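CRISPR-associated protein, Cse1 family (Acidimicrobium ferrooxidans, PDB 4H3T) probably serves as the large Cse1 subunit of a type I-E CRISPR Cascade complex, the subunit that in relatives recognises the PAM of target DNA and recruits Cas3. Local coordinates at residues S347-L352 with T386-L391; G201-V206 with Q341-L346; D382-P387 with P466-L471. The protein carries 1 engineered substitution. One frame throughout, in Å; residues are numbered along the deposited sequence. Where two conformers were deposited one is given.

The three contacts are gathered about the edge strands of one antiparallel sheet, in which strand 359-370 lies between 202-206 and 375-387. Contact 2 sets strand 202-206 against the start of helix 344-350, and contact 1, with its centre about 11 Å away, continues from that helix to the turn following strand 375-387. Contact 3, centred about 14 Å from contact 1 and 16 Å from contact 2, shares T386 and P387 with contact 1. R342 ties contact 2 to contact 1 by bonding E350 and L391. Along the chain, 341-352 and 382-391 follow 201-206 and precede 466-471. Contact 3 brings helix 445-473 of the C-terminal helical region against the sheet whose other edge strand is 202-206.

Contact 1 of 3, residues S347-L352 with T386-L391; sequences SFVEGL and TPLAVL
Helix 344-350 and the loop after it meet the short helical turn 388-391, which follows edge strand 375-387 of the three-stranded antiparallel sheet, through V349, E350 and L352 on one side and L388 and L391 on the other. V349 carries the apolar part. With CG1 anti to the backbone N (chi1 171°), this methyl is directed at both leucines. It lies 3.9 Å from L388 CD1, and L391 CD1 is at a similar range. The side chains of V349 and L388 cross at about a right angle. L388 CD2 lies 3.3 Å from V349 O, a carbonyl already bonded to the amide of L352. The same methyl is 4.2 Å from L352 CB.

E350 closes the other flank. Its extended chain runs past L391, with CB 4.2 Å from L391 CB, and brings the carboxylate close to the L391 carbonyl. These are two acceptors, OE1 and O being 3.4 Å apart, and the guanidinium of R342 reconciles them: its NH1 forms a salt bridge with E350 OE1 and a hydrogen bond with L391 O. Q393 NE2 adds a hydrogen bond to OE1. The nearest approach of E350 to that carbonyl is CD to L391 O, 3.2 Å.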
loop_
_atom_site.group_PDB
_atom_site.type_symbol
_atom_site.label_atom_id
_atom_site.label_comp_id
_atom_site.label_asym_id
_atom_site.label_seq_id
_atom_site.Cartn_x
_atom_site.Cartn_y
_atom_site.Cartn_z
ATOM N N SER A 347 -2.961 -15.263 -2.273
ATOM C CA SER A 347 -3.084 -16.733 -2.327
ATOM C C SER A 347 -4.468 -17.126 -1.869
ATOM O O SER A 347 -5.060 -17.994 -2.450
ATOM C CB SER A 347 -2.058 -17.381 -1.414
ATOM O OG SER A 347 -0.722 -17.070 -1.745
ATOM N N PHE A 348 -5.043 -16.413 -0.866
ATOM C CA PHE A 348 -6.407 -16.732 -0.488
ATOM C C PHE A 348 -7.390 -16.413 -1.644
ATOM O O PHE A 348 -8.185 -17.259 -2.039
ATOM C CB PHE A 348 -6.809 -15.943 0.768
ATOM C CG PHE A 348 -8.246 -16.135 1.116
ATOM C CD1 PHE A 348 -8.751 -17.407 1.369
ATOM C CD2 PHE A 348 -9.112 -15.050 1.193
ATOM C CE1 PHE A 348 -10.080 -17.589 1.727
ATOM C CE2 PHE A 348 -10.465 -15.239 1.484
ATOM C CZ PHE A 348 -10.938 -16.511 1.763
ATOM N N VAL A 349 -7.317 -15.173 -2.180
ATOM C CA VAL A 349 -8.235 -14.696 -3.236
ATOM C C VAL A 349 -8.120 -15.591 -4.531
ATOM O O VAL A 349 -9.092 -15.740 -5.275
ATOM C CB VAL A 349 -8.012 -13.178 -3.568
ATOM C CG1 VAL A 349 -8.812 -12.739 -4.808
ATOM C CG2 VAL A 349 -8.441 -12.331 -2.394
ATOM N N GLU A 350 -6.920 -16.064 -4.823
ATOM C CA GLU A 350 -6.610 -16.917 -5.973
ATOM C C GLU A 350 -7.568 -18.122 -6.017
ATOM O O GLU A 350 -7.961 -18.525 -7.104
ATOM C CB GLU A 350 -5.123 -17.333 -5.868
ATOM C CG GLU A 350 -4.564 -18.359 -6.817
ATOM C CD GLU A 350 -3.118 -18.742 -6.528
ATOM O OE1 GLU A 350 -2.380 -17.976 -5.850
ATOM O OE2 GLU A 350 -2.719 -19.826 -7.013
ATOM N N GLY A 351 -7.971 -18.660 -4.854
ATOM C CA GLY A 351 -8.899 -19.777 -4.810
ATOM C C GLY A 351 -10.384 -19.448 -4.802
ATOM O O GLY A 351 -11.166 -20.356 -4.540
ATOM N N LEU A 352 -10.811 -18.198 -5.093
ATOM C CA LEU A 352 -12.238 -17.789 -5.009
ATOM C C LEU A 352 -13.032 -17.626 -6.339
ATOM O O LEU A 352 -14.162 -17.121 -6.319
ATOM C CB LEU A 352 -12.336 -16.432 -4.242
ATOM C CG LEU A 352 -11.715 -16.409 -2.858
ATOM C CD1 LEU A 352 -11.897 -15.059 -2.189
ATOM C CD2 LEU A 352 -12.252 -17.532 -1.992
ATOM N N THR A 386 -7.385 -6.112 -11.154
ATOM C CA THR A 386 -6.707 -7.347 -11.447
ATOM C C THR A 386 -7.662 -8.584 -11.521
ATOM O O THR A 386 -8.292 -8.956 -10.504
ATOM C CB THR A 386 -5.580 -7.600 -10.388
ATOM O OG1 THR A 386 -4.731 -6.435 -10.301
ATOM C CG2 THR A 386 -4.688 -8.784 -10.784
ATOM N N PRO A 387 -7.635 -9.293 -12.668
ATOM C CA PRO A 387 -8.416 -10.530 -12.785
ATOM C C PRO A 387 -7.904 -11.613 -11.883
ATOM O O PRO A 387 -6.662 -11.776 -11.719
ATOM C CB PRO A 387 -8.177 -10.969 -14.246
ATOM C CG PRO A 387 -7.703 -9.796 -14.929
ATOM C CD PRO A 387 -6.973 -8.974 -13.955
ATOM N N LEU A 388 -8.831 -12.381 -11.308
ATOM C CA LEU A 388 -8.411 -13.532 -10.525
ATOM C C LEU A 388 -7.666 -14.514 -11.429
ATOM O O LEU A 388 -6.758 -15.193 -10.974
ATOM C CB LEU A 388 -9.604 -14.234 -9.837
ATOM C CG LEU A 388 -9.847 -13.773 -8.438
ATOM C CD1 LEU A 388 -10.136 -12.303 -8.416
ATOM C CD2 LEU A 388 -10.964 -14.613 -7.760
ATOM N N ALA A 389 -7.967 -14.503 -12.712
ATOM C CA ALA A 389 -7.225 -15.345 -13.696
ATOM C C ALA A 389 -5.710 -15.072 -13.687
ATOM O O ALA A 389 -4.945 -16.007 -13.849
ATOM C CB ALA A 389 -7.765 -15.097 -15.088
ATOM N N VAL A 390 -5.277 -13.833 -13.434
ATOM C CA VAL A 390 -3.863 -13.446 -13.424
ATOM C C VAL A 390 -3.175 -13.931 -12.130
ATOM O O VAL A 390 -1.960 -14.186 -12.114
ATOM C CB VAL A 390 -3.750 -11.929 -13.666
ATOM C CG1 VAL A 390 -2.356 -11.381 -13.348
ATOM C CG2 VAL A 390 -4.160 -11.594 -15.099
ATOM N N LEU A 391 -3.953 -14.097 -11.072
ATOM C CA LEU A 391 -3.479 -14.641 -9.781
ATOM C C LEU A 391 -3.310 -16.146 -9.841
ATOM O O LEU A 391 -2.630 -16.717 -8.982
ATOM C CB LEU A 391 -4.416 -14.299 -8.625
ATOM C CG LEU A 391 -4.681 -12.874 -8.399
ATOM C CD1 LEU A 391 -5.597 -12.676 -7.176
ATOM C CD2 LEU A 391 -3.356 -12.100 -8.206
#

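Contact 2 of 3, residues G201-V206 with Q341-L346; sequences GFVAPV and QRAGVL
V203 overlaps A343 by way of its CG1 methyl, which abuts A343 CB closely. The modelled separation of V203 CG1 and A343 CB, 3.3 Å, is so short that its exact value is doubtful. In V203, chi1 of 59° tucks CG1 over the backbone between N and C and leaves CG2 opposite the N. From there CG2 makes a looser approach to L346 CD1, at 4.4 Å. A343 is the N-cap residue of helix 344-350, and its carbonyl accepts a hydrogen bond from L346 N at 2.9 Å. The N-cap and the first-turn residues V345 and L346 make the contacts with the strand.

Two residues on from A343, V345 lies against both the strand backbone and the proline. Its CG1 sits 3.7 Å from V203 O. The other methyl, V345 CG2, packs 3.5 Å from P205 CD, and P205 CG is also within contact. Nothing polar bonds across the two segments; the interface is made largely of methyls and ring carbons, and nearly all the residues that touch are buried.

L346 also reaches L362 on the neighbouring strand 359-370. The three-stranded antiparallel sheet thus has helices on both faces at its edge strand 202-206, helix 344-350 on the side of V203 and P205 and helix 52-68 on the side of F202 and A204.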
loop_
_atom_site.group_PDB
_atom_site.type_symbol
_atom_site.label_atom_id
_atom_site.label_comp_id
_atom_site.label_asym_id
_atom_site.label_seq_id
_atom_site.Cartn_x
_atom_site.Cartn_y
_atom_site.Cartn_z
ATOM N N GLY A 201 5.529 -3.512 2.510
ATOM C CA GLY A 201 4.858 -3.243 1.245
ATOM C C GLY A 201 3.444 -3.789 1.400
ATOM O O GLY A 201 3.250 -4.995 1.448
ATOM N N PHE A 202 2.427 -2.911 1.520
ATOM C CA PHE A 202 1.028 -3.346 1.767
ATOM C C PHE A 202 0.278 -3.596 0.474
ATOM O O PHE A 202 0.413 -2.828 -0.470
ATOM C CB PHE A 202 0.341 -2.297 2.576
ATOM C CG PHE A 202 -1.153 -2.480 2.781
ATOM C CD1 PHE A 202 -1.646 -3.201 3.866
ATOM C CD2 PHE A 202 -2.061 -2.002 1.846
ATOM C CE1 PHE A 202 -3.025 -3.403 4.012
ATOM C CE2 PHE A 202 -3.411 -2.156 2.024
ATOM C CZ PHE A 202 -3.891 -2.871 3.089
ATOM N N VAL A 203 -0.450 -4.701 0.411
ATOM C CA VAL A 203 -1.301 -5.046 -0.707
ATOM C C VAL A 203 -2.574 -5.664 -0.142
ATOM O O VAL A 203 -2.494 -6.532 0.706
ATOM C CB VAL A 203 -0.641 -5.932 -1.799
ATOM C CG1 VAL A 203 -0.138 -7.277 -1.240
ATOM C CG2 VAL A 203 -1.632 -6.183 -2.948
ATOM N N ALA A 204 -3.722 -5.251 -0.629
ATOM C CA ALA A 204 -5.003 -5.811 -0.177
ATOM C C ALA A 204 -6.037 -5.695 -1.297
ATOM O O ALA A 204 -6.079 -4.706 -2.042
ATOM C CB ALA A 204 -5.504 -5.113 1.078
ATOM N N PRO A 205 -6.860 -6.731 -1.460
ATOM C CA PRO A 205 -7.904 -6.648 -2.468
ATOM C C PRO A 205 -9.086 -5.804 -1.989
ATOM O O PRO A 205 -9.445 -5.762 -0.800
ATOM C CB PRO A 205 -8.333 -8.114 -2.643
ATOM C CG PRO A 205 -8.172 -8.662 -1.242
ATOM C CD PRO A 205 -6.906 -8.034 -0.748
ATOM N N VAL A 206 -9.708 -5.146 -2.938
ATOM C CA VAL A 206 -10.888 -4.327 -2.691
ATOM C C VAL A 206 -11.973 -4.773 -3.656
ATOM O O VAL A 206 -11.707 -4.942 -4.869
ATOM C CB VAL A 206 -10.510 -2.834 -2.845
ATOM C CG1 VAL A 206 -11.743 -1.944 -2.702
ATOM C CG2 VAL A 206 -9.449 -2.448 -1.821
ATOM N N GLN A 341 7.617 -14.592 -2.566
ATOM C CA GLN A 341 6.398 -15.233 -2.073
ATOM C C GLN A 341 5.328 -14.151 -1.981
ATOM O O GLN A 341 5.505 -13.140 -1.269
ATOM C CB GLN A 341 6.826 -15.875 -0.725
ATOM C CG GLN A 341 5.868 -16.382 0.356
ATOM C CD GLN A 341 6.539 -16.193 1.771
ATOM O OE1 GLN A 341 7.825 -16.065 1.970
ATOM N NE2 GLN A 341 5.692 -16.070 2.778
ATOM N N ARG A 342 4.231 -14.323 -2.712
ATOM C CA ARG A 342 3.169 -13.333 -2.743
ATOM C C ARG A 342 2.473 -13.174 -1.353
ATOM O O ARG A 342 2.600 -14.018 -0.455
ATOM C CB ARG A 342 2.120 -13.644 -3.850
ATOM C CG ARG A 342 1.211 -14.813 -3.546
ATOM C CD ARG A 342 0.265 -15.189 -4.695
ATOM N NE ARG A 342 0.920 -15.206 -6.001
ATOM C CZ ARG A 342 0.310 -15.315 -7.169
ATOM N NH1 ARG A 342 -0.999 -15.538 -7.226
ATOM N NH2 ARG A 342 1.006 -15.264 -8.288
ATOM N N ALA A 343 1.834 -12.016 -1.176
ATOM C CA ALA A 343 1.015 -11.704 0.004
ATOM C C ALA A 343 0.004 -12.809 0.211
ATOM O O ALA A 343 -0.620 -13.271 -0.741
ATOM C CB ALA A 343 0.317 -10.381 -0.162
ATOM N N GLY A 344 -0.144 -13.268 1.455
ATOM C CA GLY A 344 -1.032 -14.402 1.728
ATOM C C GLY A 344 -2.469 -14.132 1.319
ATOM O O GLY A 344 -3.195 -15.032 0.934
ATOM N N VAL A 345 -2.872 -12.857 1.332
ATOM C CA VAL A 345 -4.249 -12.463 0.927
ATOM C C VAL A 345 -4.479 -12.758 -0.560
ATOM O O VAL A 345 -5.591 -13.142 -0.960
ATOM C CB VAL A 345 -4.584 -10.983 1.295
ATOM C CG1 VAL A 345 -3.901 -9.957 0.408
ATOM C CG2 VAL A 345 -6.083 -10.792 1.270
ATOM N N LEU A 346 -3.412 -12.633 -1.383
ATOM C CA LEU A 346 -3.552 -12.930 -2.791
ATOM C C LEU A 346 -3.689 -14.445 -3.036
ATOM O O LEU A 346 -4.437 -14.851 -3.932
ATOM C CB LEU A 346 -2.364 -12.326 -3.551
ATOM C CG LEU A 346 -2.289 -10.762 -3.499
ATOM C CD1 LEU A 346 -1.126 -10.287 -4.393
ATOM C CD2 LEU A 346 -3.562 -10.119 -3.912
#

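Contact 3 of 3, residues D382-P387 with P466-L471; sequences DRLDTP and PYRHFL
Polar bonds link R468 to two consecutive residues of the strand. The extended side chain of R468 brings its guanidinium edge-on to the backbone: NH1 donates to R383 O at 2.8 Å. This bond is nearly straight (163°) and in the carbonyl plane. NH2 forms a longer salt bridge with D382 OD1, 3.2 Å away. It is less well aligned: OD1 is tilted out of the guanidinium plane, and NH2, on the syn side, out of the carboxylate plane. That oxygen also accepts from R383 N on its anti side, and D382 OD2 takes the amide of V326, which together fix the carboxylate. D464 pairs with R468 NE.

Two waters extend the seam. One donates to both D385 O and R468 O; the other accepts from D385 N and R468 NH1.

Apolar contact centres on L471. Its CG, anti to the backbone N, is carried out toward the strand, and chi2 (65°) turns CD2 to L384 and D385 O. L471 CD2 is 3.8 Å from L384 CD2. P387 closes this end, with CD 3.9 Å from L471 CG.

The segment of helix 445-473 runs at 29° to the strand segment. Strand 359-370 pairs with 375-387, while helices 397-415 and 481-504 pack against helix 445-473.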
loop_
_atom_site.group_PDB
_atom_site.type_symbol
_atom_site.label_atom_id
_atom_site.label_comp_id
_atom_site.label_asym_id
_atom_site.label_seq_id
_atom_site.Cartn_x
_atom_site.Cartn_y
_atom_site.Cartn_z
ATOM N N ASP A 382 -1.485 3.158 -4.897
ATOM C CA ASP A 382 -2.135 2.868 -6.187
ATOM C C ASP A 382 -3.136 1.797 -6.046
ATOM O O ASP A 382 -3.177 1.124 -5.019
ATOM C CB ASP A 382 -1.055 2.446 -7.229
ATOM C CG ASP A 382 -1.299 2.845 -8.703
ATOM O OD1 ASP A 382 -2.500 3.038 -9.097
ATOM O OD2 ASP A 382 -0.284 3.004 -9.462
ATOM N N ARG A 383 -3.949 1.676 -7.084
ATOM C CA ARG A 383 -4.999 0.726 -7.251
ATOM C C ARG A 383 -4.867 0.092 -8.626
ATOM O O ARG A 383 -4.607 0.802 -9.608
ATOM C CB ARG A 383 -6.349 1.443 -7.085
ATOM C CG ARG A 383 -6.334 2.408 -5.904
ATOM C CD ARG A 383 -7.705 2.927 -5.526
ATOM N NE ARG A 383 -8.315 2.086 -4.516
ATOM C CZ ARG A 383 -8.379 2.331 -3.211
ATOM N NH1 ARG A 383 -8.975 1.468 -2.405
ATOM N NH2 ARG A 383 -7.866 3.455 -2.704
ATOM N N LEU A 384 -4.941 -1.248 -8.683
ATOM C CA LEU A 384 -4.854 -1.952 -9.931
ATOM C C LEU A 384 -6.005 -2.944 -10.040
ATOM O O LEU A 384 -6.065 -3.887 -9.266
ATOM C CB LEU A 384 -3.496 -2.656 -10.030
ATOM C CG LEU A 384 -3.204 -3.333 -11.386
ATOM C CD1 LEU A 384 -3.161 -2.310 -12.575
ATOM C CD2 LEU A 384 -1.943 -4.145 -11.322
ATOM N N ASP A 385 -6.856 -2.786 -11.046
ATOM C CA ASP A 385 -7.934 -3.751 -11.342
ATOM C C ASP A 385 -7.337 -5.041 -11.943
ATOM O O ASP A 385 -6.709 -5.030 -13.025
ATOM C CB ASP A 385 -8.993 -3.125 -12.268
ATOM C CG ASP A 385 -9.909 -2.083 -11.590
ATOM O OD1 ASP A 385 -10.180 -2.220 -10.372
ATOM O OD2 ASP A 385 -10.442 -1.191 -12.306
ATOM N N THR A 386 -7.385 -6.112 -11.154
ATOM C CA THR A 386 -6.707 -7.347 -11.447
ATOM C C THR A 386 -7.662 -8.584 -11.521
ATOM O O THR A 386 -8.292 -8.956 -10.504
ATOM C CB THR A 386 -5.580 -7.600 -10.388
ATOM O OG1 THR A 386 -4.731 -6.435 -10.301
ATOM C CG2 THR A 386 -4.688 -8.784 -10.784
ATOM N N PRO A 387 -7.635 -9.293 -12.668
ATOM C CA PRO A 387 -8.416 -10.530 -12.785
ATOM C C PRO A 387 -7.904 -11.613 -11.883
ATOM O O PRO A 387 -6.662 -11.776 -11.719
ATOM C CB PRO A 387 -8.177 -10.969 -14.246
ATOM C CG PRO A 387 -7.703 -9.796 -14.929
ATOM C CD PRO A 387 -6.973 -8.974 -13.955
ATOM N N PRO A 466 -4.319 2.291 -21.470
ATOM C CA PRO A 466 -4.385 1.074 -22.309
ATOM C C PRO A 466 -3.941 -0.200 -21.594
ATOM O O PRO A 466 -4.584 -1.224 -21.767
ATOM C CB PRO A 466 -3.416 1.421 -23.436
ATOM C CG PRO A 466 -3.467 2.854 -23.548
ATOM C CD PRO A 466 -3.558 3.350 -22.172
ATOM N N TYR A 467 -2.861 -0.173 -20.755
ATOM C CA TYR A 467 -2.439 -1.382 -20.037
ATOM C C TYR A 467 -3.537 -1.848 -19.052
ATOM O O TYR A 467 -3.852 -3.019 -18.957
ATOM C CB TYR A 467 -1.119 -1.164 -19.260
ATOM C CG TYR A 467 -0.663 -2.465 -18.663
ATOM C CD1 TYR A 467 -0.004 -3.415 -19.451
ATOM C CD2 TYR A 467 -1.107 -2.867 -17.398
ATOM C CE1 TYR A 467 0.274 -4.680 -18.965
ATOM C CE2 TYR A 467 -0.841 -4.134 -16.914
ATOM C CZ TYR A 467 -0.091 -5.014 -17.670
ATOM O OH TYR A 467 0.105 -6.288 -17.204
ATOM N N ARG A 468 -4.112 -0.928 -18.330
ATOM C CA ARG A 468 -5.148 -1.265 -17.342
ATOM C C ARG A 468 -6.382 -1.940 -18.001
ATOM O O ARG A 468 -6.955 -2.898 -17.433
ATOM C CB ARG A 468 -5.549 -0.011 -16.577
ATOM C CG ARG A 468 -4.418 0.522 -15.633
ATOM C CD ARG A 468 -4.802 1.888 -15.099
ATOM N NE ARG A 468 -3.748 2.398 -14.229
ATOM C CZ ARG A 468 -3.578 2.107 -12.947
ATOM N NH1 ARG A 468 -4.447 1.333 -12.315
ATOM N NH2 ARG A 468 -2.536 2.588 -12.286
ATOM N N HIS A 469 -6.794 -1.428 -19.164
ATOM C CA HIS A 469 -7.879 -1.980 -20.004
ATOM C C HIS A 469 -7.492 -3.367 -20.500
ATOM O O HIS A 469 -8.310 -4.265 -20.500
ATOM C CB HIS A 469 -8.188 -1.066 -21.213
ATOM C CG HIS A 469 -9.381 -1.496 -22.021
ATOM N ND1 HIS A 469 -9.271 -1.825 -23.390
ATOM C CD2 HIS A 469 -10.696 -1.562 -21.669
ATOM C CE1 HIS A 469 -10.498 -2.137 -23.794
ATOM N NE2 HIS A 469 -11.397 -1.991 -22.805
ATOM N N PHE A 470 -6.261 -3.532 -20.961
ATOM C CA PHE A 470 -5.762 -4.824 -21.419
ATOM C C PHE A 470 -5.782 -5.852 -20.265
ATOM O O PHE A 470 -6.289 -6.958 -20.426
ATOM C CB PHE A 470 -4.307 -4.647 -21.994
ATOM C CG PHE A 470 -3.399 -5.849 -21.908
ATOM C CD1 PHE A 470 -3.403 -6.818 -22.901
ATOM C CD2 PHE A 470 -2.569 -6.034 -20.803
ATOM C CE1 PHE A 470 -2.631 -7.981 -22.761
ATOM C CE2 PHE A 470 -1.819 -7.180 -20.658
ATOM C CZ PHE A 470 -1.829 -8.146 -21.643
ATOM N N LEU A 471 -5.267 -5.459 -19.085
ATOM C CA LEU A 471 -5.201 -6.348 -17.943
ATOM C C LEU A 471 -6.614 -6.779 -17.482
ATOM O O LEU A 471 -6.871 -7.982 -17.296
ATOM C CB LEU A 471 -4.436 -5.661 -16.786
ATOM C CG LEU A 471 -4.360 -6.453 -15.457
ATOM C CD1 LEU A 471 -3.562 -7.715 -15.650
ATOM C CD2 LEU A 471 -3.681 -5.706 -14.363
HETATM O O HOH W 1 -6.319 -2.890 -14.650
HETATM O O HOH W 2 -6.484 -0.707 -13.145
#